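Local coordinates for leucine-rich repeat protein (Bacteroides thetaiotaomicron, PDB 4ECN), which is of unknown function but, as an extracellular leucine-rich repeat protein, probably takes part in protein binding, at residues L300-N305 against L328-F333; E348-S353 against T372-E377; L352-H357 against Q451-A456; R364-E369 against H381-H386. One frame throughout, in Å; residues are numbered along the deposited sequence.

How the contacts relate
Contacts 1 to 3 each use a strand near the start of the repeat sheet; contact 4 lies in the insert beside it. Contacts 1 and 2 are about 18 Å apart between centres. Strands 325-329 and 351-353 link them: Leu330 N lies 2.7 Å from Ser353 O, a probable hydrogen bond. Contact 3 carries the sheet on to strand 452-456 and shares Leu352 and Ser353 with contact 2. Contact 4 is nested in the chain loop that contact 3 closes. The two meet where His357 NE2 lies 3.0 Å from His386 ND1, a probable hydrogen bond. The bound sodium ion is at the contact 1 end, about 8 Å from the side chain of Trp302.

Contact 1 of 4, residues L300-N305 against L328-F333; sequences LNWNFN and LSLAGF
Trp302 and Phe333 form the aromatic part of this contact. The five-membered ring of Trp302 and the Phe333 ring have centroids 5.2 Å apart and planes at 73°, an oblique pair. Phe333 CZ meets the pyrrole side of the indole, 4.0 Å from Trp302 CD1. The indole NE1 donates to Pro315 O, which probably helps to fix the turn of the ring.

The apolar contacts are at the other end of the indole, which reaches the leucines with Trp302 CG beside the backbone N (chi1 -76°). Leu328 CD1 sits at the ring edge near its plane, 3.5 Å from Trp302 CZ2. Leu330 CD2 comes in obliquely, 4.1 Å from Trp302 CZ2. Both leucines cross the indole at about a right angle. Leu328 is on strand 325-329, near the start of the leucine-rich repeat sheet, and Leu330 is just beyond it. The loop 300-305 covers this end together with helix 266-280, whose Leu274 also touches Trp302 and Leu328.

A backbone carbonyl meets the rim of Phe333. Leu300 O lies at the ring edge, 3.6 Å from Phe333 CD1, where it faces the weakly positive ring hydrogens. Asn301 CA packs obliquely on the same ring, 3.8 Å from Phe333 CE1.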
loop_
_atom_site.group_PDB
_atom_site.type_symbol
_atom_site.label_atom_id
_atom_site.label_comp_id
_atom_site.label_asym_id
_atom_site.label_seq_id
_atom_site.Cartn_x
_atom_site.Cartn_y
_atom_site.Cartn_z
ATOM N N LEU A 300 -10.966 12.232 5.246
ATOM C CA LEU A 300 -10.668 11.321 6.337
ATOM C C LEU A 300 -11.578 10.109 6.404
ATOM O O LEU A 300 -11.192 9.091 7.002
ATOM C CB LEU A 300 -10.835 12.065 7.671
ATOM C CG LEU A 300 -9.889 13.201 7.982
ATOM C CD1 LEU A 300 -10.281 13.852 9.289
ATOM C CD2 LEU A 300 -8.454 12.715 8.047
ATOM N N ASN A 301 -12.824 10.235 5.901
ATOM C CA ASN A 301 -13.807 9.169 6.089
ATOM C C ASN A 301 -14.920 9.240 5.079
ATOM O O ASN A 301 -15.012 10.208 4.316
ATOM C CB ASN A 301 -14.405 9.358 7.511
ATOM C CG ASN A 301 -15.127 8.221 8.150
ATOM O OD1 ASN A 301 -15.491 7.226 7.530
ATOM N ND2 ASN A 301 -15.363 8.372 9.435
ATOM N N TRP A 302 -15.780 8.207 5.087
ATOM C CA TRP A 302 -17.013 8.168 4.323
ATOM C C TRP A 302 -18.027 9.118 4.933
ATOM O O TRP A 302 -17.848 9.570 6.068
ATOM C CB TRP A 302 -17.581 6.758 4.288
ATOM C CG TRP A 302 -16.888 5.812 3.365
ATOM C CD1 TRP A 302 -15.789 6.056 2.597
ATOM C CD2 TRP A 302 -17.257 4.451 3.125
ATOM N NE1 TRP A 302 -15.443 4.922 1.898
ATOM C CE2 TRP A 302 -16.341 3.927 2.190
ATOM C CE3 TRP A 302 -18.297 3.627 3.592
ATOM C CZ2 TRP A 302 -16.419 2.611 1.728
ATOM C CZ3 TRP A 302 -18.383 2.323 3.124
ATOM C CH2 TRP A 302 -17.438 1.822 2.220
ATOM N N ASN A 303 -19.094 9.423 4.195
ATOM C CA ASN A 303 -20.121 10.325 4.695
ATOM C C ASN A 303 -21.509 9.852 4.266
ATOM O O ASN A 303 -21.761 9.686 3.071
ATOM C CB ASN A 303 -19.854 11.744 4.196
ATOM C CG ASN A 303 -20.851 12.789 4.635
ATOM O OD1 ASN A 303 -21.383 12.769 5.764
ATOM N ND2 ASN A 303 -21.055 13.768 3.759
ATOM N N PHE A 304 -22.401 9.644 5.253
ATOM C CA PHE A 304 -23.783 9.216 5.027
ATOM C C PHE A 304 -24.775 10.313 5.502
ATOM O O PHE A 304 -25.980 10.077 5.529
ATOM C CB PHE A 304 -24.060 7.860 5.721
ATOM C CG PHE A 304 -23.219 6.723 5.180
ATOM C CD1 PHE A 304 -23.578 6.064 4.009
ATOM C CD2 PHE A 304 -22.055 6.323 5.830
ATOM C CE1 PHE A 304 -22.791 5.026 3.498
ATOM C CE2 PHE A 304 -21.268 5.281 5.321
ATOM C CZ PHE A 304 -21.637 4.649 4.156
ATOM N N ASN A 305 -24.275 11.522 5.832
ATOM C CA ASN A 305 -25.116 12.656 6.255
ATOM C C ASN A 305 -25.459 13.486 5.019
ATOM O O ASN A 305 -25.197 14.690 4.930
ATOM C CB ASN A 305 -24.422 13.489 7.336
ATOM C CG ASN A 305 -23.983 12.676 8.504
ATOM O OD1 ASN A 305 -22.804 12.679 8.867
ATOM N ND2 ASN A 305 -24.887 11.857 9.026
ATOM N N LEU A 328 -14.472 -1.378 -4.228
ATOM C CA LEU A 328 -14.496 -1.004 -2.836
ATOM C C LEU A 328 -13.088 -1.187 -2.233
ATOM O O LEU A 328 -12.557 -2.305 -2.277
ATOM C CB LEU A 328 -15.562 -1.825 -2.074
ATOM C CG LEU A 328 -15.585 -1.733 -0.545
ATOM C CD1 LEU A 328 -15.879 -0.339 -0.085
ATOM C CD2 LEU A 328 -16.622 -2.645 0.008
ATOM N N SER A 329 -12.493 -0.087 -1.677
ATOM C CA SER A 329 -11.188 -0.154 -1.011
ATOM C C SER A 329 -11.275 0.440 0.389
ATOM O O SER A 329 -11.566 1.628 0.549
ATOM C CB SER A 329 -10.090 0.547 -1.818
ATOM O OG SER A 329 -8.843 0.442 -1.147
ATOM N N LEU A 330 -11.024 -0.386 1.405
ATOM C CA LEU A 330 -11.029 0.068 2.798
ATOM C C LEU A 330 -9.605 0.424 3.239
ATOM O O LEU A 330 -9.391 0.791 4.393
ATOM C CB LEU A 330 -11.640 -0.990 3.719
ATOM C CG LEU A 330 -13.048 -1.456 3.379
ATOM C CD1 LEU A 330 -13.527 -2.447 4.394
ATOM C CD2 LEU A 330 -14.044 -0.279 3.287
ATOM N N ALA A 331 -8.642 0.341 2.310
ATOM C CA ALA A 331 -7.241 0.651 2.553
ATOM C C ALA A 331 -7.064 2.117 2.988
ATOM O O ALA A 331 -7.654 3.015 2.377
ATOM C CB ALA A 331 -6.426 0.372 1.297
ATOM N N GLY A 332 -6.251 2.318 4.038
ATOM C CA GLY A 332 -5.898 3.622 4.587
ATOM C C GLY A 332 -6.763 4.141 5.714
ATOM O O GLY A 332 -6.306 4.980 6.492
ATOM N N PHE A 333 -7.996 3.641 5.846
ATOM C CA PHE A 333 -8.951 4.135 6.840
ATOM C C PHE A 333 -8.735 3.617 8.246
ATOM O O PHE A 333 -9.119 4.304 9.201
ATOM C CB PHE A 333 -10.366 3.765 6.432
ATOM C CG PHE A 333 -10.836 4.544 5.239
ATOM C CD1 PHE A 333 -11.129 5.898 5.349
ATOM C CD2 PHE A 333 -11.051 3.917 4.028
ATOM C CE1 PHE A 333 -11.590 6.615 4.259
ATOM C CE2 PHE A 333 -11.519 4.634 2.936
ATOM C CZ PHE A 333 -11.786 5.979 3.060
#

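Contact 2 of 4, residues E348-S353 against T372-E377; sequences ELKVLS and TPDMSE
Lys350 is the first residue of 348-353 to touch the loop 372-377. Its CB packs on the proline ring, 3.8 Å from Pro373 CB. The chain then runs on to Asp374. Lys350 CD lies 3.3 Å from Asp374 OD2, and Lys350 CE lies 3.5 Å from Asp374 OD1. The chain bends at its last torsion (chi4 -68°). This leaves Lys350 NZ 3.9 Å from Asp374 OD1, a long salt bridge. NZ also has weak partners in Lys449 O and Asp492.

Val351 follows, at the start of strand 351-353. Both methyls lie over one side of the Thr372-Pro373 peptide. CG1, anti to the carbonyl carbon of Val351 (chi1 -69°), lies 3.7 Å from Thr372 O. CG2 meets the proline from the other branch, 4.0 Å from Pro373 CD. Val351 is buried here, whereas Lys350 and Pro373 stay partly exposed. The loop thus passes the N-terminal end of this inner strand just before helix 377-384, which Ser376 caps.

Asp374 OD1 also accepts a hydrogen bond from Gln451 NE2. Since the salt bridge is long, the carboxylate is probably held as much by that amide as by the lysine charge. The aliphatic lysine chain supplies most of the contact with Asp374.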
loop_
_atom_site.group_PDB
_atom_site.type_symbol
_atom_site.label_atom_id
_atom_site.label_comp_id
_atom_site.label_asym_id
_atom_site.label_seq_id
_atom_site.Cartn_x
_atom_site.Cartn_y
_atom_site.Cartn_z
ATOM N N GLU A 348 -21.864 -6.453 -8.396
ATOM C CA GLU A 348 -21.174 -5.826 -9.531
ATOM C C GLU A 348 -19.722 -5.467 -9.135
ATOM O O GLU A 348 -19.009 -4.855 -9.909
ATOM C CB GLU A 348 -21.941 -4.580 -10.026
ATOM C CG GLU A 348 -23.355 -4.857 -10.515
ATOM C CD GLU A 348 -23.485 -5.801 -11.695
ATOM O OE1 GLU A 348 -22.715 -5.647 -12.668
ATOM O OE2 GLU A 348 -24.385 -6.671 -11.665
ATOM N N LEU A 349 -19.295 -5.866 -7.941
ATOM C CA LEU A 349 -17.966 -5.613 -7.387
ATOM C C LEU A 349 -16.915 -6.378 -8.204
ATOM O O LEU A 349 -17.053 -7.581 -8.412
ATOM C CB LEU A 349 -17.980 -6.050 -5.901
ATOM C CG LEU A 349 -17.027 -5.445 -4.876
ATOM C CD1 LEU A 349 -16.887 -3.967 -5.025
ATOM C CD2 LEU A 349 -17.513 -5.760 -3.474
ATOM N N LYS A 350 -15.917 -5.650 -8.728
ATOM C CA LYS A 350 -14.869 -6.202 -9.573
ATOM C C LYS A 350 -13.488 -6.110 -8.902
ATOM O O LYS A 350 -12.615 -6.932 -9.189
ATOM C CB LYS A 350 -14.857 -5.500 -10.932
ATOM C CG LYS A 350 -15.989 -5.989 -11.826
ATOM C CD LYS A 350 -15.757 -5.633 -13.286
ATOM C CE LYS A 350 -16.562 -6.480 -14.252
ATOM N NZ LYS A 350 -16.108 -7.907 -14.259
ATOM N N VAL A 351 -13.292 -5.134 -8.009
ATOM C CA VAL A 351 -12.041 -4.965 -7.258
ATOM C C VAL A 351 -12.438 -4.699 -5.792
ATOM O O VAL A 351 -13.335 -3.924 -5.531
ATOM C CB VAL A 351 -11.077 -3.896 -7.853
ATOM C CG1 VAL A 351 -10.501 -4.367 -9.185
ATOM C CG2 VAL A 351 -11.736 -2.525 -8.011
ATOM N N LEU A 352 -11.866 -5.450 -4.864
ATOM C CA LEU A 352 -12.174 -5.393 -3.434
ATOM C C LEU A 352 -10.891 -5.467 -2.656
ATOM O O LEU A 352 -10.089 -6.371 -2.875
ATOM C CB LEU A 352 -13.136 -6.530 -3.045
ATOM C CG LEU A 352 -13.481 -6.685 -1.572
ATOM C CD1 LEU A 352 -14.157 -5.433 -1.021
ATOM C CD2 LEU A 352 -14.354 -7.898 -1.365
ATOM N N SER A 353 -10.695 -4.512 -1.749
ATOM C CA SER A 353 -9.449 -4.362 -1.027
ATOM C C SER A 353 -9.672 -3.942 0.465
ATOM O O SER A 353 -10.329 -2.935 0.740
ATOM C CB SER A 353 -8.626 -3.321 -1.769
ATOM O OG SER A 353 -7.406 -3.056 -1.112
ATOM N N THR A 372 -8.480 -0.328 -10.128
ATOM C CA THR A 372 -9.793 0.004 -10.691
ATOM C C THR A 372 -10.430 -1.164 -11.432
ATOM O O THR A 372 -9.722 -2.047 -11.915
ATOM C CB THR A 372 -9.699 1.201 -11.668
ATOM O OG1 THR A 372 -8.755 0.909 -12.704
ATOM C CG2 THR A 372 -9.393 2.523 -10.974
ATOM N N PRO A 373 -11.774 -1.159 -11.591
ATOM C CA PRO A 373 -12.405 -2.250 -12.325
ATOM C C PRO A 373 -12.041 -2.216 -13.807
ATOM O O PRO A 373 -11.854 -1.138 -14.394
ATOM C CB PRO A 373 -13.903 -2.004 -12.109
ATOM C CG PRO A 373 -13.994 -1.033 -10.970
ATOM C CD PRO A 373 -12.786 -0.201 -11.092
ATOM N N ASP A 374 -11.934 -3.431 -14.396
ATOM C CA ASP A 374 -11.663 -3.722 -15.805
ATOM C C ASP A 374 -10.441 -2.945 -16.292
ATOM O O ASP A 374 -10.570 -1.963 -17.028
ATOM C CB ASP A 374 -12.894 -3.410 -16.669
ATOM C CG ASP A 374 -14.130 -4.185 -16.279
ATOM O OD1 ASP A 374 -14.144 -5.426 -16.479
ATOM O OD2 ASP A 374 -15.105 -3.548 -15.822
HETATM N N MSE A 375 -9.264 -3.362 -15.819
HETATM C CA MSE A 375 -7.995 -2.766 -16.213
HETATM C C MSE A 375 -7.459 -3.454 -17.456
HETATM O O MSE A 375 -7.791 -4.620 -17.686
HETATM C CB MSE A 375 -6.961 -2.865 -15.075
HETATM C CG MSE A 375 -7.267 -1.991 -13.870
HETATM SE SE MSE A 375 -5.896 -2.066 -12.464
HETATM C CE MSE A 375 -5.792 -3.896 -12.196
ATOM N N SER A 376 -6.595 -2.767 -18.227
ATOM C CA SER A 376 -5.949 -3.389 -19.377
ATOM C C SER A 376 -4.862 -4.344 -18.906
ATOM O O SER A 376 -4.419 -4.241 -17.753
ATOM C CB SER A 376 -5.357 -2.331 -20.299
ATOM O OG SER A 376 -4.445 -1.495 -19.608
ATOM N N GLU A 377 -4.393 -5.244 -19.791
ATOM C CA GLU A 377 -3.304 -6.172 -19.480
ATOM C C GLU A 377 -2.093 -5.395 -18.940
ATOM O O GLU A 377 -1.461 -5.867 -17.997
ATOM C CB GLU A 377 -2.927 -6.984 -20.730
ATOM C CG GLU A 377 -1.948 -8.121 -20.488
ATOM C CD GLU A 377 -1.810 -9.108 -21.633
ATOM O OE1 GLU A 377 -1.201 -8.744 -22.667
ATOM O OE2 GLU A 377 -2.284 -10.259 -21.480
#

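Contact 3 of 4, residues L352-H357 against Q451-A456; sequences LSFGTH and QIIYFA
Leu352 bonds on both sides of Ile453 between two parallel strands. Leu352 N donates to Ile452 O at 3.0 Å, and Tyr454 N donates to Leu352 O, also at 3.0 Å. The ladder goes on where Phe354 N reaches Tyr454 O at 2.7 Å in a nearly straight bond (177°).

Leu352 and Ile453 are bridge partners and lie side by side on one face, with Leu352 CD2 3.8 Å from Ile453 CD1. Leu352 CG, anti to the backbone N (chi1 176°), runs alongside Ile453. Phe354 and Phe455 also point the same way. Their planes are only 16° apart, but the rings are slid and barely overlap; Phe354 CD2 is 3.5 Å from Phe455 CE1.

Ser353 and Tyr454 take the other face. Past the strand end, Gly355 O lies at the edge of the Tyr454 ring, and Ala456 CB packs 3.3 Å from Thr356 N. His357 CE1 comes to another part of that edge. Its imidazole is set by a hydrogen bond of ND1 with Glu497.

Such parallel pairing builds a leucine-rich repeat sheet. Strand 351-353 lies between 325-329 and 452-456, and 495-499 continues the sheet. Ile437 and Ile440 of strand 436-440 touch the side chains of Phe354 and Phe455.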
loop_
_atom_site.group_PDB
_atom_site.type_symbol
_atom_site.label_atom_id
_atom_site.label_comp_id
_atom_site.label_asym_id
_atom_site.label_seq_id
_atom_site.Cartn_x
_atom_site.Cartn_y
_atom_site.Cartn_z
ATOM N N LEU A 352 -11.866 -5.450 -4.864
ATOM C CA LEU A 352 -12.174 -5.393 -3.434
ATOM C C LEU A 352 -10.891 -5.467 -2.656
ATOM O O LEU A 352 -10.089 -6.371 -2.875
ATOM C CB LEU A 352 -13.136 -6.530 -3.045
ATOM C CG LEU A 352 -13.481 -6.685 -1.572
ATOM C CD1 LEU A 352 -14.157 -5.433 -1.021
ATOM C CD2 LEU A 352 -14.354 -7.898 -1.365
ATOM N N SER A 353 -10.695 -4.512 -1.749
ATOM C CA SER A 353 -9.449 -4.362 -1.027
ATOM C C SER A 353 -9.672 -3.942 0.465
ATOM O O SER A 353 -10.329 -2.935 0.740
ATOM C CB SER A 353 -8.626 -3.321 -1.769
ATOM O OG SER A 353 -7.406 -3.056 -1.112
ATOM N N PHE A 354 -9.127 -4.735 1.414
ATOM C CA PHE A 354 -9.211 -4.531 2.870
ATOM C C PHE A 354 -7.868 -4.087 3.471
ATOM O O PHE A 354 -7.783 -3.707 4.648
ATOM C CB PHE A 354 -9.664 -5.830 3.549
ATOM C CG PHE A 354 -11.006 -6.318 3.066
ATOM C CD1 PHE A 354 -12.187 -5.724 3.515
ATOM C CD2 PHE A 354 -11.098 -7.380 2.178
ATOM C CE1 PHE A 354 -13.432 -6.178 3.073
ATOM C CE2 PHE A 354 -12.348 -7.860 1.762
ATOM C CZ PHE A 354 -13.507 -7.253 2.210
ATOM N N GLY A 355 -6.835 -4.154 2.650
ATOM C CA GLY A 355 -5.473 -3.790 3.009
ATOM C C GLY A 355 -4.567 -3.899 1.811
ATOM O O GLY A 355 -4.981 -4.454 0.792
ATOM N N THR A 356 -3.319 -3.401 1.926
ATOM C CA THR A 356 -2.330 -3.357 0.832
ATOM C C THR A 356 -0.924 -3.321 1.402
ATOM O O THR A 356 -0.705 -2.799 2.492
ATOM C CB THR A 356 -2.635 -2.118 -0.020
ATOM O OG1 THR A 356 -3.718 -2.441 -0.876
ATOM C CG2 THR A 356 -1.526 -1.675 -0.858
ATOM N N HIS A 357 0.032 -3.875 0.660
ATOM C CA HIS A 357 1.439 -3.856 1.042
ATOM C C HIS A 357 1.993 -2.416 1.033
ATOM O O HIS A 357 2.977 -2.131 1.712
ATOM C CB HIS A 357 2.259 -4.761 0.103
ATOM C CG HIS A 357 2.134 -4.406 -1.335
ATOM N ND1 HIS A 357 1.129 -4.931 -2.113
ATOM C CD2 HIS A 357 2.883 -3.569 -2.089
ATOM C CE1 HIS A 357 1.287 -4.389 -3.314
ATOM N NE2 HIS A 357 2.343 -3.579 -3.348
ATOM N N GLN A 451 -12.488 -9.638 -9.728
ATOM C CA GLN A 451 -11.241 -9.818 -10.484
ATOM C C GLN A 451 -10.006 -9.796 -9.589
ATOM O O GLN A 451 -9.055 -10.550 -9.832
ATOM C CB GLN A 451 -11.098 -8.707 -11.536
ATOM C CG GLN A 451 -12.231 -8.635 -12.538
ATOM C CD GLN A 451 -12.211 -7.390 -13.376
ATOM O OE1 GLN A 451 -11.898 -6.284 -12.905
ATOM N NE2 GLN A 451 -12.623 -7.538 -14.626
ATOM N N ILE A 452 -9.996 -8.884 -8.597
ATOM C CA ILE A 452 -8.871 -8.690 -7.685
ATOM C C ILE A 452 -9.379 -8.522 -6.242
ATOM O O ILE A 452 -10.293 -7.729 -6.017
ATOM C CB ILE A 452 -8.052 -7.442 -8.146
ATOM C CG1 ILE A 452 -7.529 -7.578 -9.587
ATOM C CG2 ILE A 452 -6.906 -7.155 -7.208
ATOM C CD1 ILE A 452 -7.182 -6.293 -10.191
ATOM N N ILE A 453 -8.784 -9.265 -5.274
ATOM C CA ILE A 453 -9.112 -9.183 -3.843
ATOM C C ILE A 453 -7.775 -9.021 -3.064
ATOM O O ILE A 453 -6.840 -9.793 -3.266
ATOM C CB ILE A 453 -10.003 -10.350 -3.313
ATOM C CG1 ILE A 453 -10.582 -10.028 -1.930
ATOM C CG2 ILE A 453 -9.331 -11.721 -3.344
ATOM C CD1 ILE A 453 -11.839 -10.778 -1.593
ATOM N N TYR A 454 -7.688 -7.965 -2.235
ATOM C CA TYR A 454 -6.510 -7.646 -1.436
ATOM C C TYR A 454 -6.850 -7.601 0.056
ATOM O O TYR A 454 -7.778 -6.907 0.480
ATOM C CB TYR A 454 -5.895 -6.292 -1.867
ATOM C CG TYR A 454 -4.858 -6.313 -2.980
ATOM C CD1 TYR A 454 -5.159 -6.835 -4.232
ATOM C CD2 TYR A 454 -3.645 -5.649 -2.839
ATOM C CE1 TYR A 454 -4.230 -6.809 -5.274
ATOM C CE2 TYR A 454 -2.709 -5.614 -3.876
ATOM C CZ TYR A 454 -3.016 -6.173 -5.101
ATOM O OH TYR A 454 -2.093 -6.165 -6.125
ATOM N N PHE A 455 -6.110 -8.408 0.833
ATOM C CA PHE A 455 -6.105 -8.496 2.294
ATOM C C PHE A 455 -4.732 -8.246 2.766
ATOM O O PHE A 455 -3.811 -8.890 2.262
ATOM C CB PHE A 455 -6.566 -9.856 2.803
ATOM C CG PHE A 455 -7.862 -10.412 2.295
ATOM C CD1 PHE A 455 -9.052 -10.153 2.962
ATOM C CD2 PHE A 455 -7.879 -11.303 1.231
ATOM C CE1 PHE A 455 -10.248 -10.719 2.528
ATOM C CE2 PHE A 455 -9.068 -11.877 0.804
ATOM C CZ PHE A 455 -10.249 -11.574 1.450
ATOM N N ALA A 456 -4.542 -7.345 3.716
ATOM C CA ALA A 456 -3.197 -7.125 4.233
ATOM C C ALA A 456 -3.237 -6.429 5.570
ATOM O O ALA A 456 -4.187 -5.703 5.868
ATOM C CB ALA A 456 -2.357 -6.321 3.250
#

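Contact 4 of 4, residues R364-E369 against H381-H386; sequences RLFGDE and HRIRMH
Phe366 leans on both Ile383 and His386, and its side chain can be followed outward. CB lies over the centre of the His386 imidazole, 4.0 Å from the ring centroid and 12° off the normal, a CH-pi contact. The same CB is 3.8 Å from Ile383 CD1. CG and CD1 also touch that methyl, which approaches the phenyl ring obliquely. On the other side of the ring, CD2 lies 3.9 Å from His386 ND1, and the phenyl edge is turned to the imidazole face. The planes are at 85°, so the pair is edge-to-face. The far ring edge packs against Thr356, His357 and Tyr454.

His386, first residue of helix 386-391, has CG anti to the backbone N (chi1 -170°), which carries the imidazole to Phe366. Its ND1 is hydrogen-bonded to His357 NE2.

Glu369 makes the polar link. Arg382 NE donates to Glu369 OE2 at 2.8 Å as part of a salt bridge. The oxygen is in the guanidinium plane, but the donor comes from above the carboxylate plane. Arg379 is a second partner of Glu369 OE2. Two positive neighbours probably favour the ionised carboxylate.

Residues 366-369 form a type II' beta turn, with Gly367 at the positive-phi position usual for this turn. The turn docks on helix 377-384 and the start of helix 386-391, within the long insert that joins two neighbouring strands of the repeat sheet.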
loop_
_atom_site.group_PDB
_atom_site.type_symbol
_atom_site.label_atom_id
_atom_site.label_comp_id
_atom_site.label_asym_id
_atom_site.label_seq_id
_atom_site.Cartn_x
_atom_site.Cartn_y
_atom_site.Cartn_z
ATOM N N ARG A 364 -4.475 4.207 -0.275
ATOM C CA ARG A 364 -5.351 3.611 -1.296
ATOM C C ARG A 364 -4.625 3.344 -2.617
ATOM O O ARG A 364 -5.073 2.500 -3.396
ATOM C CB ARG A 364 -6.472 4.627 -1.533
ATOM C CG ARG A 364 -7.606 4.275 -2.448
ATOM C CD ARG A 364 -8.600 5.420 -2.460
ATOM N NE ARG A 364 -9.165 5.699 -1.133
ATOM C CZ ARG A 364 -9.235 6.910 -0.596
ATOM N NH1 ARG A 364 -8.791 7.964 -1.262
ATOM N NH2 ARG A 364 -9.751 7.078 0.611
ATOM N N LEU A 365 -3.548 4.103 -2.895
ATOM C CA LEU A 365 -2.786 4.015 -4.138
ATOM C C LEU A 365 -1.611 3.040 -4.090
ATOM O O LEU A 365 -1.149 2.635 -3.016
ATOM C CB LEU A 365 -2.214 5.383 -4.498
ATOM C CG LEU A 365 -3.181 6.513 -4.703
ATOM C CD1 LEU A 365 -2.432 7.836 -4.841
ATOM C CD2 LEU A 365 -4.099 6.236 -5.887
ATOM N N PHE A 366 -1.138 2.697 -5.299
ATOM C CA PHE A 366 0.033 1.905 -5.641
ATOM C C PHE A 366 0.917 2.826 -6.420
ATOM O O PHE A 366 0.771 2.955 -7.647
ATOM C CB PHE A 366 -0.345 0.640 -6.412
ATOM C CG PHE A 366 -1.211 -0.326 -5.649
ATOM C CD1 PHE A 366 -2.593 -0.221 -5.686
ATOM C CD2 PHE A 366 -0.645 -1.364 -4.923
ATOM C CE1 PHE A 366 -3.391 -1.122 -4.990
ATOM C CE2 PHE A 366 -1.444 -2.269 -4.232
ATOM C CZ PHE A 366 -2.812 -2.138 -4.262
ATOM N N GLY A 367 1.713 3.589 -5.677
ATOM C CA GLY A 367 2.521 4.647 -6.257
ATOM C C GLY A 367 1.603 5.812 -6.557
ATOM O O GLY A 367 1.122 6.474 -5.630
ATOM N N ASP A 368 1.271 5.991 -7.836
ATOM C CA ASP A 368 0.380 7.063 -8.263
ATOM C C ASP A 368 -0.932 6.542 -8.783
ATOM O O ASP A 368 -1.890 7.322 -8.830
ATOM C CB ASP A 368 1.033 7.934 -9.351
ATOM C CG ASP A 368 2.005 8.986 -8.833
ATOM O OD1 ASP A 368 2.026 9.227 -7.592
ATOM O OD2 ASP A 368 2.705 9.607 -9.668
ATOM N N GLU A 369 -1.003 5.260 -9.211
ATOM C CA GLU A 369 -2.292 4.805 -9.739
ATOM C C GLU A 369 -3.022 3.940 -8.726
ATOM O O GLU A 369 -2.471 3.520 -7.703
ATOM C CB GLU A 369 -2.222 4.095 -11.104
ATOM C CG GLU A 369 -1.072 3.129 -11.334
ATOM C CD GLU A 369 -1.076 2.611 -12.759
ATOM O OE1 GLU A 369 -1.425 3.388 -13.681
ATOM O OE2 GLU A 369 -0.788 1.407 -12.945
ATOM N N HIS A 381 -0.687 -5.503 -15.053
ATOM C CA HIS A 381 0.686 -5.955 -14.909
ATOM C C HIS A 381 1.505 -4.941 -14.095
ATOM O O HIS A 381 2.268 -5.359 -13.221
ATOM C CB HIS A 381 1.311 -6.196 -16.274
ATOM C CG HIS A 381 2.687 -6.760 -16.180
ATOM N ND1 HIS A 381 2.901 -8.067 -15.768
ATOM C CD2 HIS A 381 3.877 -6.173 -16.443
ATOM C CE1 HIS A 381 4.213 -8.230 -15.790
ATOM N NE2 HIS A 381 4.842 -7.117 -16.197
ATOM N N ARG A 382 1.295 -3.626 -14.329
ATOM C CA ARG A 382 1.957 -2.562 -13.572
ATOM C C ARG A 382 1.676 -2.687 -12.070
ATOM O O ARG A 382 2.583 -2.490 -11.253
ATOM C CB ARG A 382 1.499 -1.183 -14.061
ATOM C CG ARG A 382 2.650 -0.245 -14.398
ATOM C CD ARG A 382 2.278 1.237 -14.473
ATOM N NE ARG A 382 0.974 1.497 -15.091
ATOM C CZ ARG A 382 0.740 1.565 -16.399
ATOM N NH1 ARG A 382 1.726 1.367 -17.271
ATOM N NH2 ARG A 382 -0.487 1.804 -16.846
ATOM N N ILE A 383 0.411 -3.011 -11.726
ATOM C CA ILE A 383 -0.081 -3.202 -10.360
ATOM C C ILE A 383 0.506 -4.493 -9.782
ATOM O O ILE A 383 0.915 -4.494 -8.611
ATOM C CB ILE A 383 -1.645 -3.203 -10.297
ATOM C CG1 ILE A 383 -2.258 -1.805 -10.617
ATOM C CG2 ILE A 383 -2.156 -3.721 -8.958
ATOM C CD1 ILE A 383 -1.821 -0.554 -9.682
ATOM N N ARG A 384 0.557 -5.580 -10.586
ATOM C CA ARG A 384 1.146 -6.851 -10.131
ATOM C C ARG A 384 2.672 -6.705 -9.832
ATOM O O ARG A 384 3.191 -7.363 -8.923
ATOM C CB ARG A 384 0.933 -7.940 -11.185
ATOM C CG ARG A 384 -0.463 -8.494 -11.252
ATOM C CD ARG A 384 -0.681 -9.206 -12.558
ATOM N NE ARG A 384 -1.815 -10.125 -12.479
ATOM C CZ ARG A 384 -2.122 -11.028 -13.407
ATOM N NH1 ARG A 384 -1.371 -11.153 -14.496
ATOM N NH2 ARG A 384 -3.162 -11.834 -13.240
HETATM N N MSE A 385 3.372 -5.840 -10.598
HETATM C CA MSE A 385 4.807 -5.604 -10.460
HETATM C C MSE A 385 5.116 -4.564 -9.374
HETATM O O MSE A 385 6.312 -4.302 -9.129
HETATM C CB MSE A 385 5.445 -5.143 -11.813
HETATM C CG MSE A 385 5.471 -6.206 -12.936
HETATM SE SE MSE A 385 6.149 -8.004 -12.475
HETATM C CE MSE A 385 4.502 -8.858 -11.995
ATOM N N HIS A 386 4.072 -3.973 -8.717
ATOM C CA HIS A 386 4.310 -2.952 -7.688
ATOM C C HIS A 386 5.130 -3.526 -6.534
ATOM O O HIS A 386 6.147 -2.910 -6.206
ATOM C CB HIS A 386 3.023 -2.338 -7.160
ATOM C CG HIS A 386 3.267 -1.144 -6.295
ATOM N ND1 HIS A 386 3.260 -1.238 -4.909
ATOM C CD2 HIS A 386 3.562 0.133 -6.644
ATOM C CE1 HIS A 386 3.501 -0.012 -4.463
ATOM N NE2 HIS A 386 3.712 0.843 -5.471
#